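Local coordinates for kojibiose phosphorylase (Gut metagenome, PDB 6W0P), which is a carbohydrate-active enzyme of glycoside hydrolase family 65, which pairs an N-terminal beta-sandwich with a catalytic (alpha/alpha)6-barrel and a small C-terminal beta domain, at residues Phe92-Ile97 with Gln155-Glu160; Lys467-Gly472 with Val483-Tyr488; Phe546-Gly551 with Pro588-Phe593. All coordinates share one frame; numbering follows the deposited sequence.

In the fold
From the N terminus, contact 1 comes first: it joins residues 92-97 to 155-160, closing a loop of 57 residues rich in strand and tying the two facing sheets of the N-terminal beta-sandwich together. Far along the chain, in the catalytic domain, contact 2 closes a short loop of ten residues between strand 468-469 and the start of helix 487-504. Contact 3 then spans 36 residues, bringing the loop 546-551 to the start of helix 590-596. The three follow in series, none enclosing or crossing another. Contacts 2 and 3 are neighbours, centres about 11 Å apart, joined by T487 OG1 and E547 O; contact 1 lies on the opposite side of the chain's centre.

Contact 1 of 3, residues Phe92-Ile97 with Gln155-Glu160; sequences FKIRII and QMISFE
I94, I96, I157 and F159 meet between the two facing sheets of the N-terminal beta-sandwich, a worked example of how such a fold fills its interior. Strands 94-97 and 155-160 run almost parallel, 6° apart, with their axes 11.4 Å from each other, too far for the two strands to pair through their backbones, so side chains bridge the gap. I94 and I157 meet tip to tip, CG2 of I94 lying 3.7 Å from CD1 of I157. One pair further along, I96 reaches the rim of the F159 ring: its CD1 sits near the ring plane, 3.5 Å from F159 CE1. I139 and I167, from strands of the two sheets, also pack on F159.

At the other end the contact turns polar. The Q155 side chain is stretched out, CG anti to the backbone N (chi1 -175°), and slides past the F92 ring in the opposite direction. This extension carries its amide across the gap, where R249, also bound to K93 O, holds OE1 and so helps to fix which way the amide faces. The remaining end, Q155 NE2, donates to F92 O over 2.9 Å at 164°, approaching in the carbonyl plane on a lone pair.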
loop_
_atom_site.group_PDB
_atom_site.type_symbol
_atom_site.label_atom_id
_atom_site.label_comp_id
_atom_site.label_asym_id
_atom_site.label_seq_id
_atom_site.Cartn_x
_atom_site.Cartn_y
_atom_site.Cartn_z
ATOM N N PHE A 92 14.222 10.858 -36.036
ATOM C CA PHE A 92 14.034 10.011 -37.244
ATOM C C PHE A 92 12.715 10.369 -37.931
ATOM O O PHE A 92 12.462 9.871 -39.048
ATOM C CB PHE A 92 14.072 8.526 -36.871
ATOM C CG PHE A 92 15.444 7.944 -36.598
ATOM C CD1 PHE A 92 16.553 8.312 -37.349
ATOM C CD2 PHE A 92 15.608 6.961 -35.637
ATOM C CE1 PHE A 92 17.792 7.737 -37.111
ATOM C CE2 PHE A 92 16.844 6.381 -35.410
ATOM C CZ PHE A 92 17.935 6.772 -36.145
ATOM N N LYS A 93 11.917 11.231 -37.297
ATOM C CA LYS A 93 10.566 11.605 -37.778
ATOM C C LYS A 93 10.641 12.236 -39.171
ATOM O O LYS A 93 11.434 13.170 -39.389
ATOM C CB LYS A 93 9.870 12.577 -36.830
ATOM C CG LYS A 93 8.433 12.876 -37.235
ATOM C CD LYS A 93 7.662 13.577 -36.160
ATOM C CE LYS A 93 6.362 14.153 -36.687
ATOM N NZ LYS A 93 5.671 14.964 -35.664
ATOM N N ILE A 94 9.834 11.722 -40.090
ATOM C CA ILE A 94 9.641 12.340 -41.433
ATOM C C ILE A 94 8.146 12.506 -41.693
ATOM O O ILE A 94 7.319 11.916 -40.952
ATOM C CB ILE A 94 10.313 11.510 -42.548
ATOM C CG1 ILE A 94 9.572 10.194 -42.797
ATOM C CG2 ILE A 94 11.780 11.279 -42.226
ATOM C CD1 ILE A 94 10.194 9.324 -43.869
ATOM N N ARG A 95 7.831 13.247 -42.751
ATOM C CA ARG A 95 6.504 13.193 -43.398
ATOM C C ARG A 95 6.725 13.076 -44.900
ATOM O O ARG A 95 7.554 13.834 -45.465
ATOM C CB ARG A 95 5.650 14.399 -43.004
ATOM C CG ARG A 95 5.301 14.397 -41.526
ATOM C CD ARG A 95 4.487 15.603 -41.121
ATOM N NE ARG A 95 3.101 15.469 -41.513
ATOM C CZ ARG A 95 2.330 16.458 -41.978
ATOM N NH1 ARG A 95 2.818 17.676 -42.171
ATOM N NH2 ARG A 95 1.069 16.209 -42.293
ATOM N N ILE A 96 5.994 12.160 -45.524
ATOM C CA ILE A 96 6.014 12.016 -46.998
ATOM C C ILE A 96 4.597 12.246 -47.534
ATOM O O ILE A 96 3.653 11.628 -47.020
ATOM C CB ILE A 96 6.619 10.659 -47.382
ATOM C CG1 ILE A 96 8.044 10.537 -46.838
ATOM C CG2 ILE A 96 6.564 10.478 -48.891
ATOM C CD1 ILE A 96 8.706 9.193 -47.095
ATOM N N ILE A 97 4.479 13.156 -48.513
ATOM C CA ILE A 97 3.205 13.534 -49.199
ATOM C C ILE A 97 3.411 13.404 -50.713
ATOM O O ILE A 97 4.395 13.941 -51.230
ATOM C CB ILE A 97 2.746 14.946 -48.786
ATOM C CG1 ILE A 97 2.715 15.103 -47.264
ATOM C CG2 ILE A 97 1.402 15.301 -49.418
ATOM C CD1 ILE A 97 4.011 15.615 -46.683
ATOM N N GLN A 155 20.425 8.517 -40.841
ATOM C CA GLN A 155 19.205 8.056 -41.532
ATOM C C GLN A 155 19.410 8.294 -43.016
ATOM O O GLN A 155 19.922 9.355 -43.371
ATOM C CB GLN A 155 17.977 8.814 -41.035
ATOM C CG GLN A 155 16.668 8.312 -41.619
ATOM C CD GLN A 155 15.527 9.157 -41.117
ATOM O OE1 GLN A 155 15.583 10.386 -41.163
ATOM N NE2 GLN A 155 14.497 8.497 -40.603
ATOM N N MET A 156 19.029 7.327 -43.825
ATOM C CA MET A 156 19.071 7.424 -45.289
ATOM C C MET A 156 17.685 7.037 -45.794
ATOM O O MET A 156 17.126 6.043 -45.303
ATOM C CB MET A 156 20.140 6.512 -45.890
ATOM C CG MET A 156 20.352 6.734 -47.369
ATOM S SD MET A 156 21.767 5.824 -48.028
ATOM C CE MET A 156 21.325 4.103 -47.741
ATOM N N ILE A 157 17.151 7.862 -46.694
ATOM C CA ILE A 157 15.820 7.697 -47.331
ATOM C C ILE A 157 16.035 7.749 -48.845
ATOM O O ILE A 157 16.566 8.768 -49.338
ATOM C CB ILE A 157 14.843 8.786 -46.850
ATOM C CG1 ILE A 157 14.811 8.895 -45.325
ATOM C CG2 ILE A 157 13.461 8.530 -47.421
ATOM C CD1 ILE A 157 14.218 10.186 -44.815
ATOM N N SER A 158 15.639 6.682 -49.536
ATOM C CA SER A 158 15.619 6.593 -51.012
ATOM C C SER A 158 14.182 6.400 -51.532
ATOM O O SER A 158 13.376 5.704 -50.887
ATOM C CB SER A 158 16.507 5.502 -51.472
ATOM O OG SER A 158 15.821 4.277 -51.418
ATOM N N PHE A 159 13.898 6.990 -52.692
ATOM C CA PHE A 159 12.595 6.942 -53.394
ATOM C C PHE A 159 12.848 6.391 -54.800
ATOM O O PHE A 159 13.817 6.837 -55.449
ATOM C CB PHE A 159 11.991 8.347 -53.442
ATOM C CG PHE A 159 11.684 8.981 -52.106
ATOM C CD1 PHE A 159 10.459 8.792 -51.492
ATOM C CD2 PHE A 159 12.598 9.811 -51.485
ATOM C CE1 PHE A 159 10.168 9.392 -50.281
ATOM C CE2 PHE A 159 12.308 10.406 -50.270
ATOM C CZ PHE A 159 11.090 10.203 -49.673
ATOM N N GLU A 160 12.062 5.416 -55.248
ATOM C CA GLU A 160 12.128 4.983 -56.669
ATOM C C GLU A 160 10.706 4.833 -57.203
ATOM O O GLU A 160 10.043 3.834 -56.838
ATOM C CB GLU A 160 12.930 3.694 -56.855
ATOM C CG GLU A 160 13.097 3.330 -58.329
ATOM C CD GLU A 160 14.149 2.274 -58.641
ATOM O OE1 GLU A 160 14.988 1.988 -57.755
ATOM O OE2 GLU A 160 14.111 1.728 -59.770
#

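Contact 2 of 3, residues Lys467-Gly472 with Val483-Tyr488; sequences KFSFYG and VNHNTY
S469 OG and H485 ND1, 2.7 Å apart, form the shortest direct hydrogen bond between strand 468-469 and the turn that leads into helix 487-504 of the helical catalytic domain. Either atom could be the donor. S469 OG stands anti to the backbone N (chi1 -169°), which sets it at the imidazole edge, near the ring plane; N490 ND2, in the first turn of the helix, binds the same OG and so helps to position it. On the other edge of the imidazole, a water lies in plane with both rings, 2.8 Å from H485 NE2 and 2.6 Å from Y471 OH. The imidazole is thus held at both nitrogens, which fixes its rotation.

A second grip lies further along: G472 N donates to N484 OD1 over 3.2 Å at 153°, nearly along the C=O axis. Between these two anchors H485 N makes a weak bond to F470 O, at 3.4 Å, and another water joins F470 O, to which it donates, with N486 N, a weaker link. N486 itself occupies the N-cap of the helix, its side chain capping a backbone N.

Packing surrounds this polar core. The N484 side chain crosses that of Y471 at about a right angle, and N484 CB lies over the centre of one face of the H485 imidazole. The Y471 and H485 rings meet obliquely, their planes 69° apart. Outside, the second subunit reaches one side of the contact: its P556 packs on Y471, its M555 on N484, and its D554 forms a salt bridge with K467. Within the contact, the tyrosine and histidine side chains come closest where H485 CE1 lies 3.4 Å from Y471 OH.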
loop_
_atom_site.group_PDB
_atom_site.type_symbol
_atom_site.label_atom_id
_atom_site.label_comp_id
_atom_site.label_asym_id
_atom_site.label_seq_id
_atom_site.Cartn_x
_atom_site.Cartn_y
_atom_site.Cartn_z
ATOM N N LYS A 467 22.137 -13.604 19.076
ATOM C CA LYS A 467 22.019 -13.800 17.605
ATOM C C LYS A 467 21.912 -12.437 16.923
ATOM O O LYS A 467 21.434 -11.487 17.574
ATOM C CB LYS A 467 20.790 -14.623 17.225
ATOM C CG LYS A 467 20.459 -15.828 18.099
ATOM C CD LYS A 467 19.077 -16.395 17.758
ATOM C CE LYS A 467 18.656 -17.620 18.547
ATOM N NZ LYS A 467 17.178 -17.788 18.516
ATOM N N PHE A 468 22.400 -12.355 15.683
ATOM C CA PHE A 468 22.278 -11.187 14.776
ATOM C C PHE A 468 21.516 -11.641 13.521
ATOM O O PHE A 468 21.779 -12.754 13.020
ATOM C CB PHE A 468 23.660 -10.603 14.455
ATOM C CG PHE A 468 23.636 -9.243 13.790
ATOM C CD1 PHE A 468 23.613 -8.080 14.542
ATOM C CD2 PHE A 468 23.637 -9.120 12.408
ATOM C CE1 PHE A 468 23.589 -6.839 13.924
ATOM C CE2 PHE A 468 23.635 -7.878 11.798
ATOM C CZ PHE A 468 23.602 -6.739 12.556
ATOM N N SER A 469 20.585 -10.824 13.015
ATOM C CA SER A 469 19.857 -11.156 11.766
ATOM C C SER A 469 19.280 -9.902 11.114
ATOM O O SER A 469 19.618 -8.810 11.539
ATOM C CB SER A 469 18.801 -12.182 12.050
ATOM O OG SER A 469 18.280 -12.700 10.846
ATOM N N PHE A 470 18.454 -10.080 10.077
ATOM C CA PHE A 470 17.590 -9.019 9.538
ATOM C C PHE A 470 16.171 -9.463 9.820
ATOM O O PHE A 470 15.826 -10.593 9.473
ATOM C CB PHE A 470 17.894 -8.740 8.063
ATOM C CG PHE A 470 19.308 -8.261 7.819
ATOM C CD1 PHE A 470 20.374 -9.149 7.820
ATOM C CD2 PHE A 470 19.591 -6.915 7.679
ATOM C CE1 PHE A 470 21.675 -8.708 7.623
ATOM C CE2 PHE A 470 20.891 -6.475 7.462
ATOM C CZ PHE A 470 21.930 -7.370 7.427
ATOM N N TYR A 471 15.405 -8.573 10.446
ATOM C CA TYR A 471 13.986 -8.743 10.824
ATOM C C TYR A 471 13.158 -7.906 9.850
ATOM O O TYR A 471 13.647 -6.832 9.469
ATOM C CB TYR A 471 13.785 -8.323 12.284
ATOM C CG TYR A 471 14.435 -9.260 13.261
ATOM C CD1 TYR A 471 15.750 -9.079 13.655
ATOM C CD2 TYR A 471 13.740 -10.333 13.772
ATOM C CE1 TYR A 471 16.365 -9.944 14.546
ATOM C CE2 TYR A 471 14.360 -11.246 14.611
ATOM C CZ TYR A 471 15.676 -11.049 15.000
ATOM O OH TYR A 471 16.266 -11.930 15.853
ATOM N N GLY A 472 11.969 -8.399 9.475
ATOM C CA GLY A 472 10.967 -7.668 8.685
ATOM C C GLY A 472 11.475 -7.456 7.285
ATOM O O GLY A 472 11.519 -6.307 6.836
ATOM N N VAL A 483 9.344 -11.483 6.824
ATOM C CA VAL A 483 9.893 -12.697 7.476
ATOM C C VAL A 483 11.170 -12.310 8.210
ATOM O O VAL A 483 11.705 -11.221 7.946
ATOM C CB VAL A 483 10.127 -13.830 6.468
ATOM C CG1 VAL A 483 8.808 -14.280 5.875
ATOM C CG2 VAL A 483 11.139 -13.474 5.393
ATOM N N ASN A 484 11.637 -13.207 9.066
ATOM C CA ASN A 484 12.893 -13.076 9.827
ATOM C C ASN A 484 13.839 -14.202 9.426
ATOM O O ASN A 484 13.357 -15.264 9.085
ATOM C CB ASN A 484 12.614 -13.099 11.323
ATOM C CG ASN A 484 11.531 -12.132 11.732
ATOM O OD1 ASN A 484 11.522 -10.984 11.300
ATOM N ND2 ASN A 484 10.660 -12.573 12.614
ATOM N N HIS A 485 15.150 -13.951 9.469
ATOM C CA HIS A 485 16.194 -14.968 9.205
ATOM C C HIS A 485 16.021 -15.490 7.774
ATOM O O HIS A 485 16.108 -16.744 7.575
ATOM C CB HIS A 485 16.113 -16.078 10.260
ATOM C CG HIS A 485 15.975 -15.571 11.656
ATOM N ND1 HIS A 485 16.652 -14.466 12.090
ATOM C CD2 HIS A 485 15.262 -16.032 12.719
ATOM C CE1 HIS A 485 16.401 -14.284 13.378
ATOM N NE2 HIS A 485 15.527 -15.218 13.784
ATOM N N ASN A 486 15.762 -14.580 6.815
ATOM C CA ASN A 486 15.867 -14.926 5.376
ATOM C C ASN A 486 17.336 -15.259 5.108
ATOM O O ASN A 486 18.219 -14.414 5.401
ATOM C CB ASN A 486 15.342 -13.845 4.448
ATOM C CG ASN A 486 15.750 -14.076 3.012
ATOM O OD1 ASN A 486 16.679 -13.428 2.530
ATOM N ND2 ASN A 486 15.059 -14.975 2.324
ATOM N N THR A 487 17.600 -16.469 4.619
ATOM C CA THR A 487 18.981 -16.992 4.512
ATOM C C THR A 487 19.730 -16.226 3.431
ATOM O O THR A 487 20.862 -15.860 3.683
ATOM C CB THR A 487 18.983 -18.506 4.316
ATOM O OG1 THR A 487 18.249 -18.983 5.448
ATOM C CG2 THR A 487 20.387 -19.069 4.260
ATOM N N TYR A 488 19.097 -15.912 2.300
ATOM C CA TYR A 488 19.771 -15.101 1.264
ATOM C C TYR A 488 20.289 -13.798 1.892
ATOM O O TYR A 488 21.481 -13.460 1.733
ATOM C CB TYR A 488 18.853 -14.766 0.089
ATOM C CG TYR A 488 19.586 -14.035 -1.000
ATOM C CD1 TYR A 488 19.732 -12.659 -0.977
ATOM C CD2 TYR A 488 20.223 -14.745 -2.004
ATOM C CE1 TYR A 488 20.433 -11.987 -1.975
ATOM C CE2 TYR A 488 20.930 -14.091 -3.006
ATOM C CZ TYR A 488 21.035 -12.709 -2.998
ATOM O OH TYR A 488 21.788 -12.109 -3.967
HETATM O O HOH W 1 16.901 -12.036 7.337
HETATM O O HOH W 2 14.796 -14.079 16.272
#

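Contact 3 of 3, residues Phe546-Gly551 with Pro588-Phe593; sequences FEQNDG and PDVLMF
The start of helix 590-596, where D589 takes the N-cap position, is met here by the irregular loop 546-551, and the two join through an aromatic pair, a valine and a stacked pair of flat polar groups. F593 turns its edge into the face of F546 in a T-shaped arrangement, centroids 4.9 Å apart and planes at 85°. CZ of F593 lies above the centre of the F546 ring, 3.6 Å from its CG. To get there, F593 holds CG between its backbone N and carbonyl carbon, the crowded position (chi1 74°), which folds the ring back over its own helix so that V590 O stands above one face. F491 stacks on F593.

V590 packs beside this pair with both methyls: CG1 touches F546 CB at 3.9 Å, and CG2 lies 3.8 Å from Q548 CA. The setting is the helical barrel of the catalytic domain, in which helices 487-504 and 603-613 flank the same loop; T487 OG1 binds E547 O, and Y613 OH binds F546 O.

Further toward the helix start, the amide of Q548 lies flat against the carboxylate of D589, their planes only 1° apart while the side chains cross at about a right angle. Q548 CD approaches D589 CB to 3.7 Å, but the polar ends are gripped by others: the D477 carboxylate accepts from Q548 NE2, while its backbone N binds D589 OD2, and N486 ND2 binds D589 OD1. D589 makes no capping bond itself. Instead, a water that donates to Q548 OE1 accepts from V590 N over 3.1 Å. A second water donates to Q548 O, at 2.8 Å, and to D589 OD1, at 2.6 Å.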
loop_
_atom_site.group_PDB
_atom_site.type_symbol
_atom_site.label_atom_id
_atom_site.label_comp_id
_atom_site.label_asym_id
_atom_site.label_seq_id
_atom_site.Cartn_x
_atom_site.Cartn_y
_atom_site.Cartn_z
ATOM N N PHE A 546 19.357 -25.467 3.550
ATOM C CA PHE A 546 19.073 -24.122 4.114
ATOM C C PHE A 546 17.559 -23.958 4.197
ATOM O O PHE A 546 16.835 -24.425 3.262
ATOM C CB PHE A 546 19.687 -23.010 3.274
ATOM C CG PHE A 546 21.191 -23.025 3.256
ATOM C CD1 PHE A 546 21.928 -22.369 4.236
ATOM C CD2 PHE A 546 21.870 -23.709 2.265
ATOM C CE1 PHE A 546 23.318 -22.409 4.210
ATOM C CE2 PHE A 546 23.253 -23.722 2.235
ATOM C CZ PHE A 546 23.975 -23.071 3.202
ATOM N N GLU A 547 17.075 -23.370 5.289
ATOM C CA GLU A 547 15.638 -23.010 5.399
ATOM C C GLU A 547 15.533 -21.576 4.890
ATOM O O GLU A 547 16.315 -20.777 5.346
ATOM C CB GLU A 547 15.094 -23.175 6.824
ATOM C CG GLU A 547 13.575 -22.998 6.886
ATOM C CD GLU A 547 12.920 -23.198 8.247
ATOM O OE1 GLU A 547 13.632 -23.112 9.270
ATOM O OE2 GLU A 547 11.701 -23.383 8.281
ATOM N N GLN A 548 14.626 -21.301 3.952
ATOM C CA GLN A 548 14.578 -20.018 3.210
ATOM C C GLN A 548 14.386 -18.869 4.194
ATOM O O GLN A 548 14.996 -17.804 3.987
ATOM C CB GLN A 548 13.452 -20.008 2.174
ATOM C CG GLN A 548 13.548 -18.816 1.260
ATOM C CD GLN A 548 12.493 -18.862 0.193
ATOM O OE1 GLN A 548 12.504 -19.746 -0.664
ATOM N NE2 GLN A 548 11.596 -17.890 0.236
ATOM N N ASN A 549 13.525 -19.071 5.189
ATOM C CA ASN A 549 13.328 -18.098 6.294
ATOM C C ASN A 549 12.790 -18.859 7.513
ATOM O O ASN A 549 12.383 -20.038 7.353
ATOM C CB ASN A 549 12.453 -16.915 5.861
ATOM C CG ASN A 549 11.050 -17.318 5.464
ATOM O OD1 ASN A 549 10.690 -17.208 4.286
ATOM N ND2 ASN A 549 10.247 -17.740 6.435
ATOM N N ASP A 550 12.804 -18.219 8.680
ATOM C CA ASP A 550 12.273 -18.810 9.931
ATOM C C ASP A 550 10.813 -19.177 9.674
ATOM O O ASP A 550 10.061 -18.279 9.231
ATOM C CB ASP A 550 12.385 -17.841 11.113
ATOM C CG ASP A 550 12.398 -18.487 12.502
ATOM O OD1 ASP A 550 12.738 -19.692 12.619
ATOM O OD2 ASP A 550 12.145 -17.742 13.492
ATOM N N GLY A 551 10.449 -20.437 9.908
ATOM C CA GLY A 551 9.068 -20.932 9.786
ATOM C C GLY A 551 8.713 -21.313 8.354
ATOM O O GLY A 551 7.521 -21.704 8.128
ATOM N N PRO A 588 14.485 -18.075 -7.469
ATOM C CA PRO A 588 15.568 -18.527 -6.605
ATOM C C PRO A 588 15.793 -17.593 -5.411
ATOM O O PRO A 588 15.956 -16.394 -5.593
ATOM C CB PRO A 588 16.769 -18.551 -7.550
ATOM C CG PRO A 588 16.137 -18.824 -8.898
ATOM C CD PRO A 588 14.846 -18.033 -8.891
ATOM N N ASP A 589 15.820 -18.168 -4.213
ATOM C CA ASP A 589 16.167 -17.446 -2.965
ATOM C C ASP A 589 17.379 -18.171 -2.364
ATOM O O ASP A 589 18.510 -17.713 -2.593
ATOM C CB ASP A 589 14.903 -17.328 -2.108
ATOM C CG ASP A 589 14.967 -16.256 -1.050
ATOM O OD1 ASP A 589 15.919 -16.330 -0.237
ATOM O OD2 ASP A 589 14.066 -15.347 -1.042
ATOM N N VAL A 590 17.174 -19.338 -1.747
ATOM C CA VAL A 590 18.299 -20.215 -1.305
ATOM C C VAL A 590 19.170 -20.535 -2.530
ATOM O O VAL A 590 20.418 -20.440 -2.433
ATOM C CB VAL A 590 17.783 -21.494 -0.633
ATOM C CG1 VAL A 590 18.887 -22.541 -0.493
ATOM C CG2 VAL A 590 17.146 -21.194 0.703
ATOM N N LEU A 591 18.544 -20.933 -3.638
ATOM C CA LEU A 591 19.258 -21.411 -4.856
ATOM C C LEU A 591 19.992 -20.237 -5.513
ATOM O O LEU A 591 20.975 -20.472 -6.244
ATOM C CB LEU A 591 18.259 -22.071 -5.813
ATOM C CG LEU A 591 17.712 -23.430 -5.379
ATOM C CD1 LEU A 591 17.085 -24.157 -6.564
ATOM C CD2 LEU A 591 18.795 -24.303 -4.732
ATOM N N MET A 592 19.533 -19.009 -5.262
ATOM C CA MET A 592 20.243 -17.794 -5.719
ATOM C C MET A 592 21.608 -17.697 -5.011
ATOM O O MET A 592 22.603 -17.554 -5.705
ATOM C CB MET A 592 19.434 -16.532 -5.428
ATOM C CG MET A 592 19.961 -15.344 -6.170
ATOM S SD MET A 592 19.699 -15.573 -7.948
ATOM C CE MET A 592 20.869 -14.385 -8.596
ATOM N N PHE A 593 21.692 -17.748 -3.683
ATOM C CA PHE A 593 23.024 -17.568 -3.049
ATOM C C PHE A 593 23.877 -18.816 -3.326
ATOM O O PHE A 593 25.080 -18.697 -3.421
ATOM C CB PHE A 593 22.935 -17.138 -1.583
ATOM C CG PHE A 593 22.528 -18.197 -0.603
ATOM C CD1 PHE A 593 23.436 -19.151 -0.179
ATOM C CD2 PHE A 593 21.256 -18.199 -0.061
ATOM C CE1 PHE A 593 23.072 -20.122 0.741
ATOM C CE2 PHE A 593 20.897 -19.149 0.878
ATOM C CZ PHE A 593 21.807 -20.111 1.272
HETATM O O HOH W 3 14.527 -20.890 -1.589
HETATM O O HOH W 4 16.774 -17.772 1.784
#